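Local atomic coordinates of uncharacterized protein (Brachypodium distachyon, PDB entry 4ME2), a protein that probably binds RNA as a chloroplast pentatricopeptide-repeat protein built of helix-turn-helix repeats, with group II intron RNA as its likely target. Residues A[84-87]-A[88-91]; A[103-106]-A[107-111]. One frame throughout, in Å; residues are numbered along the deposited sequence.

Contacts 1 and 2 lie on consecutive helices, 82-94 and 98-109, which pack together as neighbours in the helix-turn-helix architecture of a pentatricopeptide-repeat protein. Their centres are 11 Å apart, and small and medium-sized apolar side chains bring them together. Leu85 CD2 of contact 1 lies 3.6 Å from Ala108 CA of contact 2 and 3.9 Å from Val107 CG1, while one turn further along Met89 SD approaches Leu105 CA at 3.8 Å. Met89 also touches with its CB, 3.9 Å from Ala104 CB. Contact 1 faces this seam through Leu85 and Met89; contact 2 adds a polar pair, His106 with Arg109, directed toward helix 133-151.

Contact 1: residues A[84-87]-A[88-91]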
ATOM      1  N   ASP A  84      17.750 -11.005   0.801  1.00 21.74           N
ATOM      2  CA  ASP A  84      17.264 -11.896   1.852  1.00 22.39           C
ATOM      3  C   ASP A  84      16.016 -11.341   2.540  1.00 21.55           C
ATOM      4  O   ASP A  84      15.090 -12.092   2.866  1.00 20.65           O
ATOM      5  CB  ASP A  84      18.371 -12.182   2.866  1.00 23.66           C
ATOM      6  CG  ASP A  84      19.553 -12.930   2.250  1.00 25.91           C
ATOM      7  OD1 ASP A  84      19.329 -13.859   1.446  1.00 26.53           O
ATOM      8  OD2 ASP A  84      20.711 -12.582   2.564  1.00 28.13           O
ATOM      9  N   LEU A  85      15.975 -10.028   2.756  1.00 20.65           N
ATOM     10  CA  LEU A  85      14.795  -9.427   3.376  1.00 20.19           C
ATOM     11  C   LEU A  85      13.557  -9.603   2.499  1.00 19.96           C
ATOM     12  O   LEU A  85      12.493 -10.005   2.978  1.00 19.85           O
ATOM     13  CB  LEU A  85      15.016  -7.942   3.693  1.00 19.60           C
ATOM     14  CG  LEU A  85      13.823  -7.232   4.356  1.00 19.96           C
ATOM     15  CD1 LEU A  85      13.350  -7.974   5.598  1.00 20.51           C
ATOM     16  CD2 LEU A  85      14.143  -5.788   4.712  1.00 20.08           C
ATOM     17  N   LEU A  86      13.695  -9.287   1.216  1.00 19.74           N
ATOM     18  CA  LEU A  86      12.590  -9.425   0.284  1.00 20.60           C
ATOM     19  C   LEU A  86      12.183 -10.889   0.111  1.00 20.42           C
ATOM     20  O   LEU A  86      11.007 -11.175  -0.093  1.00 21.25           O
ATOM     21  CB  LEU A  86      12.931  -8.779  -1.063  1.00 21.23           C
ATOM     22  CG  LEU A  86      13.193  -7.267  -1.036  1.00 21.28           C
ATOM     23  CD1 LEU A  86      13.703  -6.792  -2.389  1.00 22.34           C
ATOM     24  CD2 LEU A  86      11.949  -6.489  -0.634  1.00 21.63           C
ATOM     25  N   ALA A  87      13.146 -11.804   0.196  1.00 20.72           N
ATOM     26  CA  ALA A  87      12.841 -13.236   0.086  1.00 21.00           C
ATOM     27  C   ALA A  87      12.064 -13.707   1.310  1.00 20.59           C
ATOM     28  O   ALA A  87      11.122 -14.490   1.180  1.00 21.47           O
ATOM     29  CB  ALA A  87      14.108 -14.064  -0.099  1.00 22.37           C
ATOM     30  N   ALA A  88      12.460 -13.225   2.487  1.00 20.05           N
ATOM     31  CA  ALA A  88      11.755 -13.544   3.735  1.00 19.70           C
ATOM     32  C   ALA A  88      10.326 -13.009   3.694  1.00 20.10           C
ATOM     33  O   ALA A  88       9.377 -13.707   4.063  1.00 19.78           O
ATOM     34  CB  ALA A  88      12.498 -12.986   4.939  1.00 19.41           C
ATOM     35  N   MET A  89      10.175 -11.763   3.244  1.00 19.66           N
ATOM     36  CA  MET A  89       8.851 -11.174   3.071  1.00 19.99           C
ATOM     37  C   MET A  89       7.975 -12.024   2.156  1.00 21.01           C
ATOM     38  O   MET A  89       6.832 -12.335   2.493  1.00 21.38           O
ATOM     39  CB  MET A  89       8.968  -9.755   2.507  1.00 20.04           C
ATOM     40  CG  MET A  89       7.640  -9.039   2.367  1.00 20.39           C
ATOM     41  SD  MET A  89       7.845  -7.439   1.571  1.00 21.57           S
ATOM     42  CE  MET A  89       8.327  -7.953  -0.072  1.00 22.70           C
ATOM     43  N   ALA A  90       8.522 -12.406   1.007  1.00 20.92           N
ATOM     44  CA  ALA A  90       7.758 -13.146   0.008  1.00 22.01           C
ATOM     45  C   ALA A  90       7.381 -14.531   0.514  1.00 22.14           C
ATOM     46  O   ALA A  90       6.304 -15.030   0.205  1.00 23.34           O
ATOM     47  CB  ALA A  90       8.533 -13.244  -1.299  1.00 23.25           C
ATOM     48  N   GLU A  91       8.264 -15.151   1.284  1.00 22.23           N
ATOM     49  CA  GLU A  91       7.958 -16.461   1.849  1.00 22.61           C
ATOM     50  C   GLU A  91       6.868 -16.380   2.915  1.00 21.76           C
ATOM     51  O   GLU A  91       6.010 -17.262   3.007  1.00 22.21           O
ATOM     52  CB  GLU A  91       9.210 -17.121   2.411  1.00 23.02           C
ATOM     53  CG  GLU A  91       8.964 -18.475   3.074  1.00 24.49           C
ATOM     54  CD  GLU A  91       8.458 -19.554   2.118  1.00 25.69           C
ATOM     55  OE1 GLU A  91       8.397 -19.326   0.889  1.00 26.81           O
ATOM     56  OE2 GLU A  91       8.123 -20.655   2.602  1.00 27.00           O
TER
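The flat groups through which Asp84-Ala87 meets Ala88-Glu91 are peptide units: no aromatic ring takes part, and the two carboxylates find their polar partners elsewhere. At the oxygen end of each carbonyl from Asp84 to Ala87 sits the N-H of the residue four places on. Met89 N bonds to Leu85 O at 2.9 Å, the straightest of the four bonds with an N-H...O angle of 167°. Methyl and methylene groups fill in beside the same oxygens, Ala88 CB at 3.4 Å from Asp84 O and Ala90 CB also at 3.4 Å from Leu86 O. The carboxylate of Glu91 is carried away from this turn by a bend at chi2 (64°), and its OE2 forms a salt bridge with Arg94; that of Asp84 is hydrogen-bonded through OD1 to Ser46.

The side-chain contact proper is between Leu86 and Met89, which run alongside each other in the same direction. Met89 leaves the helix extended, with CG opposite the backbone N, and then bends at chi3 (67°), which turns its terminal methyl round the helix toward the Leu86 side chain. CE thereby comes to 3.9 Å from Leu86 CD2, a methyl-to-methyl touch that leaves the sulfur to the neighbouring helix 98-109. On another side of the same turn, Ala88 packs against Val53, so helix 82-94 has helix 47-59 on one flank and helix 98-109 on another.

The chemistry is thus divided by direction. Backbone i to i+4 hydrogen bonds satisfy these carbonyls within the helix, Leu85, Ala88 and Met89 are offered to the neighbouring helices, and the acidic groups reach partners near the two ends of the segment, consistent with a helix buried on its packing faces and more open elsewhere, as in a helix-turn-helix repeat array.

Contact 2: residues A[103-106]-A[107-111]; sequences AALH and VARAE
His106 and Arg109, one helical turn apart, lie side by side and are joined by a hydrogen bond from Arg109 NH1 to His106 ND1 at 3.0 Å. The donor sits at the edge of the imidazole, near its plane, and the bond is bent, with an N-H...N angle of 137°. Guanidinium and ring stand almost perpendicular, 88° apart, so they meet edge on and do not stack. Arg109 CD already lies 3.7 Å from His106 ND1, and the bend at chi3 (50°) beyond it turns the guanidinium so that NH1 meets the ring; lower down, its CG rests 3.3 Å from Leu105 O. Val107, the third main contributor, is apolar: its CG2 lies 3.4 Å from Ala103 O, and its side chain also packs on Ala73 of helix 66-77.

Beyond the pair, Arg109 NE forms a salt bridge with Glu149 of helix 133-151. With alanine at Arg109, His106 ND1 would probably lose its donor and Glu149 its positive mate, leaving the imidazole freer to turn. Because ND1 accepts a hydrogen bond from a cationic group, that nitrogen probably carries no proton and His106 is likely to be neutral, while the arginine links its own helix turn to an acidic residue of another helix.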
ATOM      1  N   ALA A 103       4.647  -6.723   8.364  1.00 17.86           N
ATOM      2  CA  ALA A 103       5.698  -6.256   9.251  1.00 17.59           C
ATOM      3  C   ALA A 103       7.051  -6.302   8.532  1.00 17.33           C
ATOM      4  O   ALA A 103       7.870  -5.394   8.699  1.00 16.85           O
ATOM      5  CB  ALA A 103       5.722  -7.062  10.545  1.00 17.72           C
ATOM      6  N   ALA A 104       7.277  -7.338   7.721  1.00 16.60           N
ATOM      7  CA  ALA A 104       8.515  -7.423   6.934  1.00 16.98           C
ATOM      8  C   ALA A 104       8.598  -6.274   5.931  1.00 17.14           C
ATOM      9  O   ALA A 104       9.661  -5.656   5.775  1.00 17.06           O
ATOM     10  CB  ALA A 104       8.638  -8.766   6.231  1.00 16.98           C
ATOM     11  N   LEU A 105       7.479  -5.993   5.265  1.00 16.95           N
ATOM     12  CA  LEU A 105       7.394  -4.861   4.336  1.00 17.47           C
ATOM     13  C   LEU A 105       7.821  -3.563   5.018  1.00 17.53           C
ATOM     14  O   LEU A 105       8.605  -2.798   4.455  1.00 18.03           O
ATOM     15  CB  LEU A 105       5.980  -4.720   3.744  1.00 17.67           C
ATOM     16  CG  LEU A 105       5.729  -3.530   2.797  1.00 17.93           C
ATOM     17  CD1 LEU A 105       6.673  -3.567   1.608  1.00 18.29           C
ATOM     18  CD2 LEU A 105       4.280  -3.497   2.336  1.00 18.19           C
ATOM     19  N   HIS A 106       7.311  -3.308   6.220  1.00 17.44           N
ATOM     20  CA  HIS A 106       7.655  -2.076   6.932  1.00 18.09           C
ATOM     21  C   HIS A 106       9.116  -1.974   7.297  1.00 17.90           C
ATOM     22  O   HIS A 106       9.678  -0.869   7.311  1.00 18.57           O
ATOM     23  CB  HIS A 106       6.757  -1.870   8.140  1.00 18.38           C
ATOM     24  CG  HIS A 106       5.365  -1.414   7.784  1.00 18.55           C
ATOM     25  ND1 HIS A 106       5.127  -0.309   7.041  1.00 18.91           N
ATOM     26  CD2 HIS A 106       4.124  -1.943   8.113  1.00 18.58           C
ATOM     27  CE1 HIS A 106       3.799  -0.148   6.902  1.00 19.66           C
ATOM     28  NE2 HIS A 106       3.187  -1.150   7.564  1.00 18.52           N
ATOM     29  N   VAL A 107       9.754  -3.110   7.582  1.00 17.62           N
ATOM     30  CA  VAL A 107      11.203  -3.127   7.760  1.00 17.66           C
ATOM     31  C   VAL A 107      11.859  -2.712   6.441  1.00 17.75           C
ATOM     32  O   VAL A 107      12.742  -1.854   6.434  1.00 18.13           O
ATOM     33  CB  VAL A 107      11.736  -4.501   8.223  1.00 17.28           C
ATOM     34  CG1 VAL A 107      13.255  -4.483   8.311  1.00 17.47           C
ATOM     35  CG2 VAL A 107      11.152  -4.884   9.583  1.00 17.53           C
ATOM     36  N   ALA A 108      11.420  -3.292   5.324  1.00 17.64           N
ATOM     37  CA  ALA A 108      12.005  -2.949   4.017  1.00 17.59           C
ATOM     38  C   ALA A 108      11.859  -1.458   3.706  1.00 18.29           C
ATOM     39  O   ALA A 108      12.775  -0.832   3.158  1.00 18.87           O
ATOM     40  CB  ALA A 108      11.382  -3.789   2.912  1.00 17.03           C
ATOM     41  N   ARG A 109      10.707  -0.897   4.067  1.00 18.53           N
ATOM     42  CA  ARG A 109      10.384   0.491   3.727  1.00 19.73           C
ATOM     43  C   ARG A 109      11.363   1.497   4.341  1.00 20.49           C
ATOM     44  O   ARG A 109      11.493   2.608   3.834  1.00 22.02           O
ATOM     45  CB  ARG A 109       8.946   0.831   4.144  1.00 19.81           C
ATOM     46  CG  ARG A 109       7.850   0.154   3.320  1.00 20.05           C
ATOM     47  CD  ARG A 109       6.450   0.594   3.754  1.00 20.63           C
ATOM     48  NE  ARG A 109       6.405   2.052   3.809  1.00 20.98           N
ATOM     49  CZ  ARG A 109       6.431   2.775   4.924  1.00 21.45           C
ATOM     50  NH1 ARG A 109       6.433   2.190   6.113  1.00 21.93           N
ATOM     51  NH2 ARG A 109       6.441   4.101   4.847  1.00 22.03           N
ATOM     52  N   ALA A 110      12.043   1.105   5.417  1.00 20.03           N
ATOM     53  CA  ALA A 110      13.002   1.979   6.104  1.00 21.17           C
ATOM     54  C   ALA A 110      14.443   1.807   5.613  1.00 22.27           C
ATOM     55  O   ALA A 110      15.347   2.527   6.062  1.00 23.48           O
ATOM     56  CB  ALA A 110      12.938   1.765   7.605  1.00 21.42           C
ATOM     57  N   GLU A 111      14.663   0.854   4.712  1.00 22.06           N
ATOM     58  CA  GLU A 111      16.010   0.567   4.214  1.00 22.47           C
ATOM     59  C   GLU A 111      16.454   1.551   3.138  1.00 23.50           C
ATOM     60  O   GLU A 111      15.635   2.012   2.341  1.00 23.34           O
ATOM     61  CB  GLU A 111      16.122  -0.869   3.688  1.00 22.96           C
ATOM     62  CG  GLU A 111      16.052  -1.937   4.770  1.00 23.48           C
ATOM     63  CD  GLU A 111      17.146  -1.792   5.816  1.00 24.59           C
ATOM     64  OE1 GLU A 111      18.237  -2.361   5.629  1.00 26.07           O
ATOM     65  OE2 GLU A 111      16.918  -1.113   6.834  1.00 26.30           O
TER